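Local atomic coordinates of free methionine-R-sulfoxide reductase (Saccharomyces cerevisiae, PDB entry 1F5M), a protein that catalyses the thioredoxin-dependent reduction of the R-enantiomer of free methionine sulfoxide to methionine and takes part in protection against oxidative stress. Residues B[43-54]-B[82-90]; B[108-116]-B[155-163]. All blocks are in the same frame, centred on the assembly; numbering follows the deposited sequence.

Interaction 1. Residues B[43-54]-B[82-90]; sequences VCNLSNASSLIW and LGPFQGKVA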
loop_
_atom_site.group_PDB
_atom_site.type_symbol
_atom_site.label_atom_id
_atom_site.label_comp_id
_atom_site.label_asym_id
_atom_site.label_seq_id
_atom_site.Cartn_x
_atom_site.Cartn_y
_atom_site.Cartn_z
ATOM N N VAL B 43 10.381 0.293 1.978
ATOM C CA VAL B 43 8.968 0.651 1.957
ATOM C C VAL B 43 8.578 1.008 0.541
ATOM O O VAL B 43 7.534 0.598 0.052
ATOM C CB VAL B 43 8.627 1.856 2.905
ATOM C CG1 VAL B 43 7.133 2.205 2.787
ATOM C CG2 VAL B 43 8.920 1.483 4.370
ATOM N N CYS B 44 9.399 1.815 -0.116
ATOM C CA CYS B 44 9.115 2.219 -1.479
ATOM C C CYS B 44 9.010 1.007 -2.403
ATOM O O CYS B 44 8.087 0.906 -3.237
ATOM C CB CYS B 44 10.234 3.150 -1.957
ATOM S SG CYS B 44 10.461 3.309 -3.725
ATOM N N ASN B 45 9.985 0.123 -2.269
ATOM C CA ASN B 45 10.055 -1.060 -3.098
ATOM C C ASN B 45 8.903 -2.030 -2.836
ATOM O O ASN B 45 8.340 -2.561 -3.788
ATOM C CB ASN B 45 11.406 -1.748 -2.922
ATOM C CG ASN B 45 12.564 -0.929 -3.512
ATOM O OD1 ASN B 45 12.364 -0.117 -4.405
ATOM N ND2 ASN B 45 13.779 -1.148 -3.002
ATOM N N LEU B 46 8.530 -2.264 -1.573
ATOM C CA LEU B 46 7.397 -3.169 -1.351
ATOM C C LEU B 46 6.090 -2.514 -1.678
ATOM O O LEU B 46 5.143 -3.198 -2.007
ATOM C CB LEU B 46 7.329 -3.698 0.095
ATOM C CG LEU B 46 8.472 -4.588 0.533
ATOM C CD1 LEU B 46 8.107 -5.355 1.803
ATOM C CD2 LEU B 46 8.820 -5.522 -0.605
ATOM N N SER B 47 5.995 -1.179 -1.603
ATOM C CA SER B 47 4.732 -0.563 -1.948
ATOM C C SER B 47 4.447 -0.742 -3.427
ATOM O O SER B 47 3.332 -1.037 -3.782
ATOM C CB SER B 47 4.752 0.930 -1.606
ATOM O OG SER B 47 4.788 1.072 -0.194
ATOM N N ASN B 48 5.428 -0.500 -4.300
ATOM C CA ASN B 48 5.194 -0.693 -5.732
ATOM C C ASN B 48 5.024 -2.188 -6.001
ATOM O O ASN B 48 4.192 -2.597 -6.818
ATOM C CB ASN B 48 6.344 -0.140 -6.560
ATOM C CG ASN B 48 6.132 1.342 -6.887
ATOM O OD1 ASN B 48 5.004 1.788 -6.937
ATOM N ND2 ASN B 48 7.187 2.073 -7.122
ATOM N N ALA B 49 5.778 -2.992 -5.289
ATOM C CA ALA B 49 5.590 -4.441 -5.460
ATOM C C ALA B 49 4.132 -4.854 -5.192
ATOM O O ALA B 49 3.539 -5.620 -5.975
ATOM C CB ALA B 49 6.493 -5.175 -4.534
ATOM N N SER B 50 3.543 -4.376 -4.089
ATOM C CA SER B 50 2.176 -4.774 -3.778
ATOM C C SER B 50 1.246 -4.394 -4.938
ATOM O O SER B 50 0.338 -5.134 -5.281
ATOM C CB SER B 50 1.705 -4.145 -2.445
ATOM O OG SER B 50 1.471 -2.752 -2.575
ATOM N N SER B 51 1.481 -3.249 -5.579
ATOM C CA SER B 51 0.634 -2.857 -6.697
ATOM C C SER B 51 0.823 -3.784 -7.941
ATOM O O SER B 51 -0.125 -4.090 -8.667
ATOM C CB SER B 51 0.966 -1.417 -7.060
ATOM O OG SER B 51 0.172 -1.001 -8.113
ATOM N N LEU B 52 2.052 -4.225 -8.177
ATOM C CA LEU B 52 2.399 -5.103 -9.299
ATOM C C LEU B 52 1.636 -6.431 -9.102
ATOM O O LEU B 52 0.892 -6.886 -10.000
ATOM C CB LEU B 52 3.933 -5.381 -9.316
ATOM C CG LEU B 52 4.813 -4.248 -9.879
ATOM C CD1 LEU B 52 6.328 -4.603 -9.838
ATOM C CD2 LEU B 52 4.360 -3.988 -11.342
ATOM N N ILE B 53 1.733 -6.977 -7.898
ATOM C CA ILE B 53 1.097 -8.271 -7.583
ATOM C C ILE B 53 -0.422 -8.186 -7.714
ATOM O O ILE B 53 -1.042 -9.020 -8.356
ATOM C CB ILE B 53 1.467 -8.712 -6.166
ATOM C CG1 ILE B 53 2.982 -8.956 -6.102
ATOM C CG2 ILE B 53 0.674 -9.974 -5.757
ATOM C CD1 ILE B 53 3.503 -9.068 -4.705
ATOM N N TRP B 54 -0.991 -7.111 -7.173
ATOM C CA TRP B 54 -2.426 -6.911 -7.172
ATOM C C TRP B 54 -2.963 -6.918 -8.611
ATOM O O TRP B 54 -3.887 -7.660 -8.938
ATOM C CB TRP B 54 -2.785 -5.538 -6.504
ATOM C CG TRP B 54 -4.281 -5.231 -6.651
ATOM C CD1 TRP B 54 -4.915 -4.740 -7.754
ATOM C CD2 TRP B 54 -5.293 -5.525 -5.704
ATOM N NE1 TRP B 54 -6.266 -4.711 -7.554
ATOM C CE2 TRP B 54 -6.534 -5.185 -6.297
ATOM C CE3 TRP B 54 -5.283 -6.062 -4.401
ATOM C CZ2 TRP B 54 -7.765 -5.352 -5.631
ATOM C CZ3 TRP B 54 -6.509 -6.232 -3.735
ATOM C CH2 TRP B 54 -7.738 -5.872 -4.358
ATOM N N LEU B 82 2.728 -5.405 9.960
ATOM C CA LEU B 82 2.043 -5.061 8.699
ATOM C C LEU B 82 2.862 -4.059 7.864
ATOM O O LEU B 82 3.267 -3.006 8.387
ATOM C CB LEU B 82 0.689 -4.411 9.009
ATOM C CG LEU B 82 -0.509 -4.617 8.057
ATOM C CD1 LEU B 82 -1.404 -3.400 8.100
ATOM C CD2 LEU B 82 -0.091 -4.936 6.693
ATOM N N GLY B 83 3.079 -4.398 6.580
ATOM C CA GLY B 83 3.807 -3.560 5.635
ATOM C C GLY B 83 2.848 -3.147 4.524
ATOM O O GLY B 83 1.627 -3.315 4.680
ATOM N N PRO B 84 3.343 -2.595 3.396
ATOM C CA PRO B 84 2.518 -2.153 2.255
ATOM C C PRO B 84 1.651 -3.221 1.622
ATOM O O PRO B 84 2.073 -4.405 1.440
ATOM C CB PRO B 84 3.548 -1.607 1.255
ATOM C CG PRO B 84 4.684 -1.147 2.134
ATOM C CD PRO B 84 4.758 -2.283 3.173
ATOM N N PHE B 85 0.441 -2.818 1.254
ATOM C CA PHE B 85 -0.474 -3.759 0.649
ATOM C C PHE B 85 -1.537 -3.084 -0.190
ATOM O O PHE B 85 -1.776 -1.875 -0.066
ATOM C CB PHE B 85 -1.190 -4.582 1.743
ATOM C CG PHE B 85 -2.193 -3.775 2.581
ATOM C CD1 PHE B 85 -3.512 -3.590 2.142
ATOM C CD2 PHE B 85 -1.789 -3.174 3.773
ATOM C CE1 PHE B 85 -4.433 -2.791 2.899
ATOM C CE2 PHE B 85 -2.681 -2.385 4.542
ATOM C CZ PHE B 85 -4.013 -2.194 4.100
ATOM N N GLN B 86 -2.150 -3.858 -1.062
ATOM C CA GLN B 86 -3.310 -3.397 -1.845
ATOM C C GLN B 86 -4.473 -4.225 -1.292
ATOM O O GLN B 86 -4.381 -5.459 -1.119
ATOM C CB GLN B 86 -3.184 -3.669 -3.361
ATOM C CG GLN B 86 -1.967 -3.108 -4.022
ATOM C CD GLN B 86 -1.963 -1.579 -4.039
ATOM O OE1 GLN B 86 -0.933 -0.967 -3.747
ATOM N NE2 GLN B 86 -3.081 -0.968 -4.393
ATOM N N GLY B 87 -5.590 -3.577 -1.021
ATOM C CA GLY B 87 -6.739 -4.319 -0.489
ATOM C C GLY B 87 -7.392 -3.644 0.715
ATOM O O GLY B 87 -7.210 -2.446 0.930
ATOM N N LYS B 88 -8.163 -4.395 1.504
ATOM C CA LYS B 88 -8.821 -3.805 2.653
ATOM C C LYS B 88 -7.938 -3.848 3.881
ATOM O O LYS B 88 -7.001 -4.617 3.914
ATOM C CB LYS B 88 -10.136 -4.521 2.924
ATOM C CG LYS B 88 -11.083 -4.404 1.762
ATOM C CD LYS B 88 -12.311 -5.223 2.046
ATOM C CE LYS B 88 -13.387 -4.945 0.983
ATOM N NZ LYS B 88 -14.546 -5.841 1.226
ATOM N N VAL B 89 -8.233 -2.974 4.857
ATOM C CA VAL B 89 -7.520 -2.876 6.143
ATOM C C VAL B 89 -7.241 -4.301 6.721
ATOM O O VAL B 89 -8.073 -5.203 6.638
ATOM C CB VAL B 89 -8.371 -1.974 7.096
ATOM C CG1 VAL B 89 -7.940 -2.108 8.540
ATOM C CG2 VAL B 89 -8.199 -0.480 6.634
ATOM N N ALA B 90 -6.056 -4.473 7.308
ATOM C CA ALA B 90 -5.592 -5.759 7.791
ATOM C C ALA B 90 -4.957 -5.732 9.178
ATOM O O ALA B 90 -4.655 -4.654 9.715
ATOM C CB ALA B 90 -4.575 -6.304 6.797
#
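Pro84 and Gln86 carry most of the contact from segment 82-90, and helix 43-54 meets them along one flank. The first kind of contact is apolar: Val43 CG1 and Leu46 CB each lie 4.2 Å from Pro84 CG. The hydroxyl of Ser47 also touches this ring, its OG in van der Waals contact with Pro84 CG at 3.2 Å. Two turns on from Ser47, Trp54 CE3 lies 3.3 Å from Gln86 CB, the indole and amide planes standing 70° apart. With CG of Trp54 anti to its backbone N (chi1 173°), the six-membered ring extends to Gly87, whose CA lies 3.8 Å from Trp54 CZ3.

No clear hydrogen bond joins the two segments; the polar groups of the helix bond within it or to the second subunit. Ser47 OG donates to Val43 O over 2.8 Å, from the face of that carbonyl opposite the one met by Ser47 N. Ser50 OG donates to Ser47 O, three residues back, at 2.8 Å, while Ser50 CB faces Phe85 CA at 3.8 Å. Ser51 OG instead bonds Gly87 O of the second subunit, and the reciprocal bond also forms.

The axes of helix 43-54 and strand 82-85 approach to 6.9 Å at 52°. This is a helix packed on an antiparallel sheet, as in the GAF fold; here the helix and the turn after the strand themselves form part of the dimer interface.

Interaction 2. Residues B[108-116]-B[155-163]; sequences KETQIVPDV and YEGFDHVDK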
loop_
_atom_site.group_PDB
_atom_site.type_symbol
_atom_site.label_atom_id
_atom_site.label_comp_id
_atom_site.label_asym_id
_atom_site.label_seq_id
_atom_site.Cartn_x
_atom_site.Cartn_y
_atom_site.Cartn_z
ATOM N N LYS B 108 9.691 -21.170 7.353
ATOM C CA LYS B 108 10.414 -20.666 6.188
ATOM C C LYS B 108 9.980 -21.377 4.913
ATOM O O LYS B 108 10.741 -21.488 3.946
ATOM C CB LYS B 108 11.917 -20.783 6.369
ATOM C CG LYS B 108 12.386 -20.091 7.622
ATOM C CD LYS B 108 13.919 -20.139 7.717
ATOM C CE LYS B 108 14.416 -19.788 9.098
ATOM N NZ LYS B 108 15.917 -19.946 9.032
ATOM N N GLU B 109 8.739 -21.834 4.893
ATOM C CA GLU B 109 8.241 -22.528 3.718
ATOM C C GLU B 109 6.952 -21.865 3.237
ATOM O O GLU B 109 6.122 -21.486 4.037
ATOM C CB GLU B 109 7.900 -23.989 4.049
ATOM C CG GLU B 109 9.067 -24.876 4.337
ATOM C CD GLU B 109 9.953 -25.055 3.132
ATOM O OE1 GLU B 109 9.425 -25.158 1.989
ATOM O OE2 GLU B 109 11.180 -25.111 3.330
ATOM N N THR B 110 6.794 -21.778 1.920
ATOM C CA THR B 110 5.595 -21.221 1.294
ATOM C C THR B 110 4.381 -22.024 1.727
ATOM O O THR B 110 4.386 -23.274 1.787
ATOM C CB THR B 110 5.732 -21.254 -0.231
ATOM O OG1 THR B 110 6.752 -20.324 -0.597
ATOM C CG2 THR B 110 4.373 -20.904 -0.991
ATOM N N GLN B 111 3.336 -21.297 2.058
ATOM C CA GLN B 111 2.105 -21.922 2.441
ATOM C C GLN B 111 1.118 -21.670 1.314
ATOM O O GLN B 111 0.911 -20.519 0.901
ATOM C CB GLN B 111 1.612 -21.295 3.754
ATOM C CG GLN B 111 2.645 -21.403 4.908
ATOM C CD GLN B 111 2.824 -22.855 5.403
ATOM O OE1 GLN B 111 1.873 -23.477 5.842
ATOM N NE2 GLN B 111 4.059 -23.375 5.345
ATOM N N ILE B 112 0.539 -22.729 0.765
ATOM C CA ILE B 112 -0.492 -22.580 -0.293
ATOM C C ILE B 112 -1.775 -23.159 0.294
ATOM O O ILE B 112 -1.929 -24.419 0.453
ATOM C CB ILE B 112 -0.133 -23.335 -1.571
ATOM C CG1 ILE B 112 1.253 -22.921 -2.048
ATOM C CG2 ILE B 112 -1.188 -23.044 -2.664
ATOM C CD1 ILE B 112 1.659 -23.538 -3.399
ATOM N N VAL B 113 -2.698 -22.272 0.633
ATOM C CA VAL B 113 -3.923 -22.700 1.317
ATOM C C VAL B 113 -5.195 -22.625 0.482
ATOM O O VAL B 113 -5.659 -21.531 0.112
ATOM C CB VAL B 113 -4.067 -21.882 2.615
ATOM C CG1 VAL B 113 -5.281 -22.349 3.421
ATOM C CG2 VAL B 113 -2.762 -22.010 3.445
ATOM N N PRO B 114 -5.790 -23.784 0.180
ATOM C CA PRO B 114 -7.018 -23.816 -0.632
ATOM C C PRO B 114 -8.294 -23.431 0.108
ATOM O O PRO B 114 -9.276 -22.976 -0.500
ATOM C CB PRO B 114 -7.062 -25.263 -1.152
ATOM C CG PRO B 114 -6.431 -26.056 0.038
ATOM C CD PRO B 114 -5.274 -25.152 0.457
ATOM N N ASP B 115 -8.294 -23.603 1.422
ATOM C CA ASP B 115 -9.483 -23.296 2.194
ATOM C C ASP B 115 -8.972 -22.878 3.569
ATOM O O ASP B 115 -8.677 -23.670 4.429
ATOM C CB ASP B 115 -10.393 -24.530 2.273
ATOM C CG ASP B 115 -11.620 -24.279 3.123
ATOM O OD1 ASP B 115 -11.569 -23.379 3.980
ATOM O OD2 ASP B 115 -12.629 -24.978 2.935
ATOM N N VAL B 116 -8.897 -21.571 3.743
ATOM C CA VAL B 116 -8.386 -20.925 4.914
ATOM C C VAL B 116 -9.098 -21.343 6.234
ATOM O O VAL B 116 -8.484 -21.432 7.323
ATOM C CB VAL B 116 -8.456 -19.406 4.535
ATOM C CG1 VAL B 116 -9.365 -18.711 5.382
ATOM C CG2 VAL B 116 -7.067 -18.841 4.395
ATOM N N TYR B 155 -12.165 -20.332 -3.031
ATOM C CA TYR B 155 -11.309 -21.413 -2.550
ATOM C C TYR B 155 -10.382 -21.778 -3.711
ATOM O O TYR B 155 -10.660 -21.447 -4.863
ATOM C CB TYR B 155 -12.120 -22.693 -2.225
ATOM C CG TYR B 155 -13.117 -22.554 -1.091
ATOM C CD1 TYR B 155 -14.482 -22.501 -1.336
ATOM C CD2 TYR B 155 -12.686 -22.414 0.218
ATOM C CE1 TYR B 155 -15.406 -22.309 -0.315
ATOM C CE2 TYR B 155 -13.602 -22.214 1.251
ATOM C CZ TYR B 155 -14.961 -22.158 0.962
ATOM O OH TYR B 155 -15.862 -21.855 1.950
ATOM N N GLU B 156 -9.270 -22.446 -3.407
ATOM C CA GLU B 156 -8.360 -22.921 -4.443
ATOM C C GLU B 156 -7.911 -21.859 -5.440
ATOM O O GLU B 156 -7.847 -22.098 -6.654
ATOM C CB GLU B 156 -9.029 -24.083 -5.204
ATOM C CG GLU B 156 -9.367 -25.319 -4.344
ATOM C CD GLU B 156 -10.597 -26.113 -4.868
ATOM O OE1 GLU B 156 -11.180 -26.917 -4.092
ATOM O OE2 GLU B 156 -10.995 -25.947 -6.054
ATOM N N GLY B 157 -7.579 -20.683 -4.963
ATOM C CA GLY B 157 -7.160 -19.679 -5.932
ATOM C C GLY B 157 -5.706 -19.731 -6.391
ATOM O O GLY B 157 -5.388 -19.129 -7.400
ATOM N N PHE B 158 -4.843 -20.469 -5.684
ATOM C CA PHE B 158 -3.394 -20.533 -5.990
ATOM C C PHE B 158 -2.781 -21.926 -6.203
ATOM O O PHE B 158 -3.294 -22.929 -5.693
ATOM C CB PHE B 158 -2.625 -19.836 -4.878
ATOM C CG PHE B 158 -3.146 -18.485 -4.556
ATOM C CD1 PHE B 158 -3.974 -18.284 -3.455
ATOM C CD2 PHE B 158 -2.845 -17.404 -5.382
ATOM C CE1 PHE B 158 -4.510 -17.007 -3.167
ATOM C CE2 PHE B 158 -3.367 -16.130 -5.125
ATOM C CZ PHE B 158 -4.208 -15.925 -4.009
ATOM N N ASP B 159 -1.651 -21.977 -6.919
ATOM C CA ASP B 159 -0.999 -23.258 -7.185
ATOM C C ASP B 159 0.525 -23.067 -7.170
ATOM O O ASP B 159 1.020 -21.955 -6.906
ATOM C CB ASP B 159 -1.475 -23.807 -8.530
ATOM C CG ASP B 159 -1.130 -22.892 -9.689
ATOM O OD1 ASP B 159 -1.935 -22.788 -10.645
ATOM O OD2 ASP B 159 -0.052 -22.301 -9.660
ATOM N N HIS B 160 1.278 -24.110 -7.465
ATOM C CA HIS B 160 2.734 -23.976 -7.402
ATOM C C HIS B 160 3.437 -23.094 -8.445
ATOM O O HIS B 160 4.636 -22.852 -8.315
ATOM C CB HIS B 160 3.384 -25.355 -7.328
ATOM C CG HIS B 160 3.207 -25.997 -5.992
ATOM N ND1 HIS B 160 2.014 -26.546 -5.589
ATOM C CD2 HIS B 160 4.032 -26.057 -4.920
ATOM C CE1 HIS B 160 2.106 -26.915 -4.322
ATOM N NE2 HIS B 160 3.321 -26.626 -3.894
ATOM N N VAL B 161 2.725 -22.650 -9.484
ATOM C CA VAL B 161 3.322 -21.721 -10.438
ATOM C C VAL B 161 3.363 -20.364 -9.704
ATOM O O VAL B 161 4.277 -19.580 -9.893
ATOM C CB VAL B 161 2.447 -21.536 -11.715
ATOM C CG1 VAL B 161 2.650 -20.089 -12.308
ATOM C CG2 VAL B 161 2.830 -22.583 -12.756
ATOM N N ASP B 162 2.361 -20.091 -8.873
ATOM C CA ASP B 162 2.325 -18.842 -8.111
ATOM C C ASP B 162 3.494 -18.850 -7.122
ATOM O O ASP B 162 4.170 -17.838 -6.926
ATOM C CB ASP B 162 1.012 -18.749 -7.341
ATOM C CG ASP B 162 -0.174 -18.665 -8.268
ATOM O OD1 ASP B 162 -0.057 -17.887 -9.232
ATOM O OD2 ASP B 162 -1.187 -19.361 -8.033
ATOM N N LYS B 163 3.716 -19.993 -6.493
ATOM C CA LYS B 163 4.809 -20.142 -5.538
ATOM C C LYS B 163 6.153 -19.938 -6.212
ATOM O O LYS B 163 7.085 -19.332 -5.635
ATOM C CB LYS B 163 4.809 -21.558 -4.932
ATOM C CG LYS B 163 6.114 -21.830 -4.083
ATOM C CD LYS B 163 6.196 -23.286 -3.578
ATOM C CE LYS B 163 7.586 -23.586 -3.005
ATOM N NZ LYS B 163 7.584 -24.969 -2.472
HETATM O O HOH W 1 5.707 -25.036 -0.199
HETATM O O HOH W 2 -4.886 -21.692 -2.855
#
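Ile112 reaches from strand 111-113 toward the start of helix 160-163, and its two branches divide the work. From CB, CG2 runs to Phe158, lying 3.7 Å from Phe158 O and 4.2 Å from Phe158 CB. The other branch leaves with CG1 anti to the carbonyl carbon (chi1 -54°) and continues extended to CD1. That methyl sits over one face of the His160 imidazole, 3.5 Å from the ring centroid and 10° off the normal, a CH-pi contact; it also lies 4.0 Å from Lys163 CB.

Beyond Ile112, the methyl of Thr110 crosses the extended Lys163 chain, CG2 to Lys163 CG being 3.7 Å. Water 1 donates to Thr110 O and accepts from Lys163 NZ, linking the lysine tip to the backbone just before the strand, while Thr110 OG1 bonds Glu167.

At the other end, Glu156 N donates to Pro114 O over 3.0 Å, with an N-H...O angle of 161° and on a lone pair in the carbonyl plane. The same oxygen lies at the edge of the Tyr155 ring. Asp115 runs beside that ring, pointing the same way. Water 2 accepts from Phe158 N and donates weakly to Val113 O.

Asp159, the N-cap, forms a capping box with Asp162: Asp159 N donates to Asp162 OD2 over 2.9 Å, and Asp162 N returns a weak bond to Asp159 OD2, which also accepts from Val161 N. Asp162 OD1 also forms a salt bridge with Lys21 of helix 21-36. Strand 111-113, outermost in the sheet of this chain, pairs with strand 131-138 and has helix 99-107 against Gln111 and Val113, while its Ile112 meets the loop entering helix 160-176 and its first turn.

Interaction 1 is a core contact and interaction 2 a surface one: nine of ten touching residues are buried in the first, none in the second. Both reach the same antiparallel sheet, one through strand 79-85, the other through edge strand 111-113, and each sets a different helix against it, 42-59 or 160-176. Their centres lie 19 Å apart and they do not touch. Although the buried areas are similar, 408 and 462 Å², the chemistry differs. No clear hydrogen bond crosses 43-54 with 82-90, where the second subunit supplies polar partners. Between 108-116 and 155-163, a backbone bond and two waters, one of them weakly held, bridge the segments, and no other subunit touches them.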